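CD160 antigen (Homo sapiens, PDB 6NGG) acts as an immune-cell receptor for MHC class I molecules and TNFRSF14, delivering stimulatory or inhibitory signals that regulate activation and differentiation. Local coordinates at residues K37-S40 against G41-S44; Q76-P79 against L80-G83. The protein carries 1 engineered substitution. One frame throughout, in Å; residues are numbered along the deposited sequence.

Interaction 1. Residues K37-S40 against G41-S44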
loop_
_atom_site.group_PDB
_atom_site.type_symbol
_atom_site.label_atom_id
_atom_site.label_comp_id
_atom_site.label_asym_id
_atom_site.label_seq_id
_atom_site.Cartn_x
_atom_site.Cartn_y
_atom_site.Cartn_z
ATOM N N LYS A 37 6.126 -0.340 7.367
ATOM C CA LYS A 37 6.291 0.735 8.324
ATOM C C LYS A 37 7.680 0.687 8.925
ATOM O O LYS A 37 8.022 -0.283 9.571
ATOM C CB LYS A 37 5.251 0.656 9.404
ATOM C CG LYS A 37 5.287 1.796 10.391
ATOM C CD LYS A 37 4.186 1.633 11.440
ATOM C CE LYS A 37 4.271 2.787 12.408
ATOM N NZ LYS A 37 5.537 2.762 13.181
ATOM N N ASP A 38 8.466 1.737 8.703
ATOM C CA ASP A 38 9.769 1.975 9.409
ATOM C C ASP A 38 10.747 0.844 9.297
ATOM O O ASP A 38 11.364 0.461 10.281
ATOM C CB ASP A 38 9.565 2.220 10.910
ATOM C CG ASP A 38 8.810 3.487 11.239
ATOM O OD1 ASP A 38 9.072 4.548 10.677
ATOM O OD2 ASP A 38 8.003 3.433 12.165
ATOM N N ARG A 39 10.872 0.281 8.102
ATOM C CA ARG A 39 11.871 -0.729 7.813
ATOM C C ARG A 39 13.098 -0.031 7.335
ATOM O O ARG A 39 13.042 1.101 6.791
ATOM C CB ARG A 39 11.391 -1.693 6.753
ATOM C CG ARG A 39 10.107 -2.444 7.065
ATOM C CD ARG A 39 9.995 -3.027 8.463
ATOM N NE ARG A 39 11.015 -4.026 8.737
ATOM C CZ ARG A 39 11.036 -4.756 9.852
ATOM N NH1 ARG A 39 10.086 -4.565 10.765
ATOM N NH2 ARG A 39 11.963 -5.664 10.038
ATOM N N SER A 40 14.245 -0.646 7.542
ATOM C CA SER A 40 15.448 -0.071 6.942
ATOM C C SER A 40 15.918 -1.136 6.020
ATOM O O SER A 40 16.591 -2.027 6.442
ATOM C CB SER A 40 16.525 0.363 7.966
ATOM O OG SER A 40 16.547 -0.554 8.983
ATOM N N GLY A 41 15.441 -1.085 4.785
ATOM C CA GLY A 41 15.983 -1.936 3.704
ATOM C C GLY A 41 15.551 -3.377 3.662
ATOM O O GLY A 41 16.022 -4.116 2.800
ATOM N N ASP A 42 14.628 -3.797 4.535
ATOM C CA ASP A 42 14.081 -5.190 4.461
ATOM C C ASP A 42 12.547 -5.249 4.282
ATOM O O ASP A 42 11.894 -6.157 4.832
ATOM C CB ASP A 42 14.530 -5.987 5.706
ATOM C CG ASP A 42 13.972 -5.389 7.022
ATOM O OD1 ASP A 42 13.289 -4.350 6.986
ATOM O OD2 ASP A 42 14.152 -5.965 8.096
ATOM N N CYS A 43 11.981 -4.289 3.535
ATOM C CA CYS A 43 10.546 -4.270 3.302
ATOM C C CYS A 43 10.256 -5.439 2.386
ATOM O O CYS A 43 10.809 -5.519 1.301
ATOM C CB CYS A 43 10.072 -2.977 2.657
ATOM S SG CYS A 43 8.258 -2.963 2.307
ATOM N N SER A 44 9.389 -6.326 2.829
ATOM C CA SER A 44 8.953 -7.478 2.060
ATOM C C SER A 44 7.560 -7.845 2.481
ATOM O O SER A 44 7.063 -7.372 3.524
ATOM C CB SER A 44 9.879 -8.668 2.322
ATOM O OG SER A 44 9.835 -9.006 3.664
#
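In the surface loop that follows strand 31-37 of the immunoglobulin V-type domain, Arg-39 and Asp-42 close a tight turn with a bidentate salt bridge. The guanidinium presents its NE side: NE reaches Asp-42 OD1 at 2.9 Å, and NH2 reaches OD2 of the same carboxylate, also at 2.9 Å. Both bonds are nearly straight, 171° at NE, and both oxygens lie close to the guanidinium plane and are met on their syn sides, but with the nitrogens some 30° out of the carboxylate plane. The two flat groups are 25° apart. Bends at chi2 and chi3 curl the arginine so that its NE side faces the carboxylate, while its CB already lies 3.3 Å from Asp-42 OD1. On the other side, Asp-42 has CG between its backbone N and carbonyl carbon, which swings the carboxylate towards Arg-39. Gly-41 suits the bend because its phi is positive. Next in the chain, Cys-43 forms a disulfide with Cys-36, so the same loop is tied covalently to the end of the strand. Two parallel bonds fix the rotation of both charged groups; at the surface the bridge must compete with water, so its gain in stability is probably modest.

Interaction 2. Residues Q76-P79 against L80-G83; sequences QVTP and LHSG
His-81 folds its ring back on Thr-78 in the 3-10 turn of the E-F loop, which joins strand 67-74 to strand 83-91 of the immunoglobulin sandwich. Its CB lies 3.5 Å from Thr-78 O and, on the hydrophobic side, 4.2 Å from CG1 of the buried Val-77. With CG anti to the carbonyl carbon (chi1 -57°), the ring is carried back along the turn towards the preceding residues. ND1 accepts the backbone N-H of Thr-78 at 3.0 Å in a nearly straight bond, 172°, with the donor in the ring plane. Next to ND1, CE1 comes within 3.5 Å of Gln-76 O and packs near Thr-78 OG1. Histidine suits this place because a flat side chain of this length offers an acceptor nitrogen at its edge; as an acceptor ND1 carries no proton, consistent with a neutral ring protonated on NE2. The backbone answers in the other direction, His-81 N giving its hydrogen to Thr-78 O at 2.9 Å. Threonine adds a hydroxyl, whose OG1 accepts a weak bond from Leu-80 N, while Pro-79, with no N-H to give, suits position i+1 of the turn, whose nitrogen makes no bond within it. A second i to i+3 bond runs from Ser-82 N to Pro-79 O at 3.2 Å, and water 1 sits 3.1 Å from Ser-82 O and 3.2 Å from Pro-79 O, within hydrogen-bonding reach of both.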
loop_
_atom_site.group_PDB
_atom_site.type_symbol
_atom_site.label_atom_id
_atom_site.label_comp_id
_atom_site.label_asym_id
_atom_site.label_seq_id
_atom_site.Cartn_x
_atom_site.Cartn_y
_atom_site.Cartn_z
ATOM N N GLN A 76 -8.647 3.252 14.644
ATOM C CA GLN A 76 -8.367 4.359 15.496
ATOM C C GLN A 76 -6.845 4.576 15.491
ATOM O O GLN A 76 -6.049 3.637 15.813
ATOM C CB GLN A 76 -8.801 3.978 16.925
ATOM C CG GLN A 76 -8.340 4.947 18.020
ATOM C CD GLN A 76 -9.339 6.041 18.278
ATOM O OE1 GLN A 76 -10.448 5.763 18.754
ATOM N NE2 GLN A 76 -8.973 7.288 17.977
ATOM N N VAL A 77 -6.416 5.760 15.156
ATOM C CA VAL A 77 -4.985 6.045 15.103
ATOM C C VAL A 77 -4.447 6.226 16.540
ATOM O O VAL A 77 -4.946 7.023 17.288
ATOM C CB VAL A 77 -4.679 7.282 14.228
ATOM C CG1 VAL A 77 -3.190 7.602 14.150
ATOM C CG2 VAL A 77 -5.121 7.010 12.789
ATOM N N THR A 78 -3.457 5.461 16.905
ATOM C CA THR A 78 -2.715 5.618 18.188
ATOM C C THR A 78 -1.211 5.901 17.967
ATOM O O THR A 78 -0.718 5.968 16.803
ATOM C CB THR A 78 -2.831 4.306 18.986
ATOM O OG1 THR A 78 -1.959 3.305 18.405
ATOM C CG2 THR A 78 -4.275 3.826 19.041
ATOM N N PRO A 79 -0.448 6.057 19.064
ATOM C CA PRO A 79 0.990 6.259 18.901
ATOM C C PRO A 79 1.698 5.119 18.215
ATOM O O PRO A 79 2.667 5.327 17.542
ATOM C CB PRO A 79 1.479 6.464 20.362
ATOM C CG PRO A 79 0.267 7.006 21.086
ATOM C CD PRO A 79 -0.832 6.147 20.492
ATOM N N LEU A 80 1.190 3.901 18.340
ATOM C CA LEU A 80 1.691 2.797 17.580
ATOM C C LEU A 80 1.787 3.096 16.082
ATOM O O LEU A 80 2.591 2.509 15.428
ATOM C CB LEU A 80 0.785 1.577 17.742
ATOM C CG LEU A 80 1.316 0.159 17.924
ATOM C CD1 LEU A 80 2.580 0.012 18.745
ATOM C CD2 LEU A 80 0.142 -0.551 18.641
ATOM N N HIS A 81 0.904 3.919 15.554
ATOM C CA HIS A 81 0.888 4.185 14.092
ATOM C C HIS A 81 1.794 5.294 13.564
ATOM O O HIS A 81 1.862 5.481 12.339
ATOM C CB HIS A 81 -0.564 4.428 13.628
ATOM C CG HIS A 81 -1.462 3.308 13.953
ATOM N ND1 HIS A 81 -2.352 3.371 14.995
ATOM C CD2 HIS A 81 -1.527 2.051 13.470
ATOM C CE1 HIS A 81 -2.960 2.213 15.119
ATOM N NE2 HIS A 81 -2.500 1.404 14.186
ATOM N N SER A 82 2.386 6.077 14.462
ATOM C CA SER A 82 3.325 7.116 14.109
ATOM C C SER A 82 4.510 6.455 13.483
ATOM O O SER A 82 5.061 5.576 14.061
ATOM C CB SER A 82 3.893 7.829 15.350
ATOM O OG SER A 82 3.047 8.797 15.771
ATOM N N GLY A 83 4.920 6.943 12.339
ATOM C CA GLY A 83 6.159 6.520 11.660
ATOM C C GLY A 83 6.093 6.739 10.172
ATOM O O GLY A 83 5.174 7.405 9.687
HETATM O O HOH W 1 5.396 3.953 16.728
#

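Overall arrangement
Both contacts are local turns at the surface of one immunoglobulin V-type domain, their centres about 17 Å apart. Interaction 1 comes first along the chain, after strand 31-37; interaction 2 follows, leading from the three-stranded sheet through the E-F loop into strand 83-91. Strands 31-37 and 83-91 are antiparallel neighbours in the five-stranded sheet, which brings the end of one close to the start of the other. The turns meet there: Lys-37 NZ lies 3.0 Å from Ser-82 O, a probable hydrogen bond, and OD1 of Asp-38 is hydrogen-bonded to the backbone N of Thr-84. The loop after strand 31-37 and the link between the two sheets thus meet at the same end of this central strand pair.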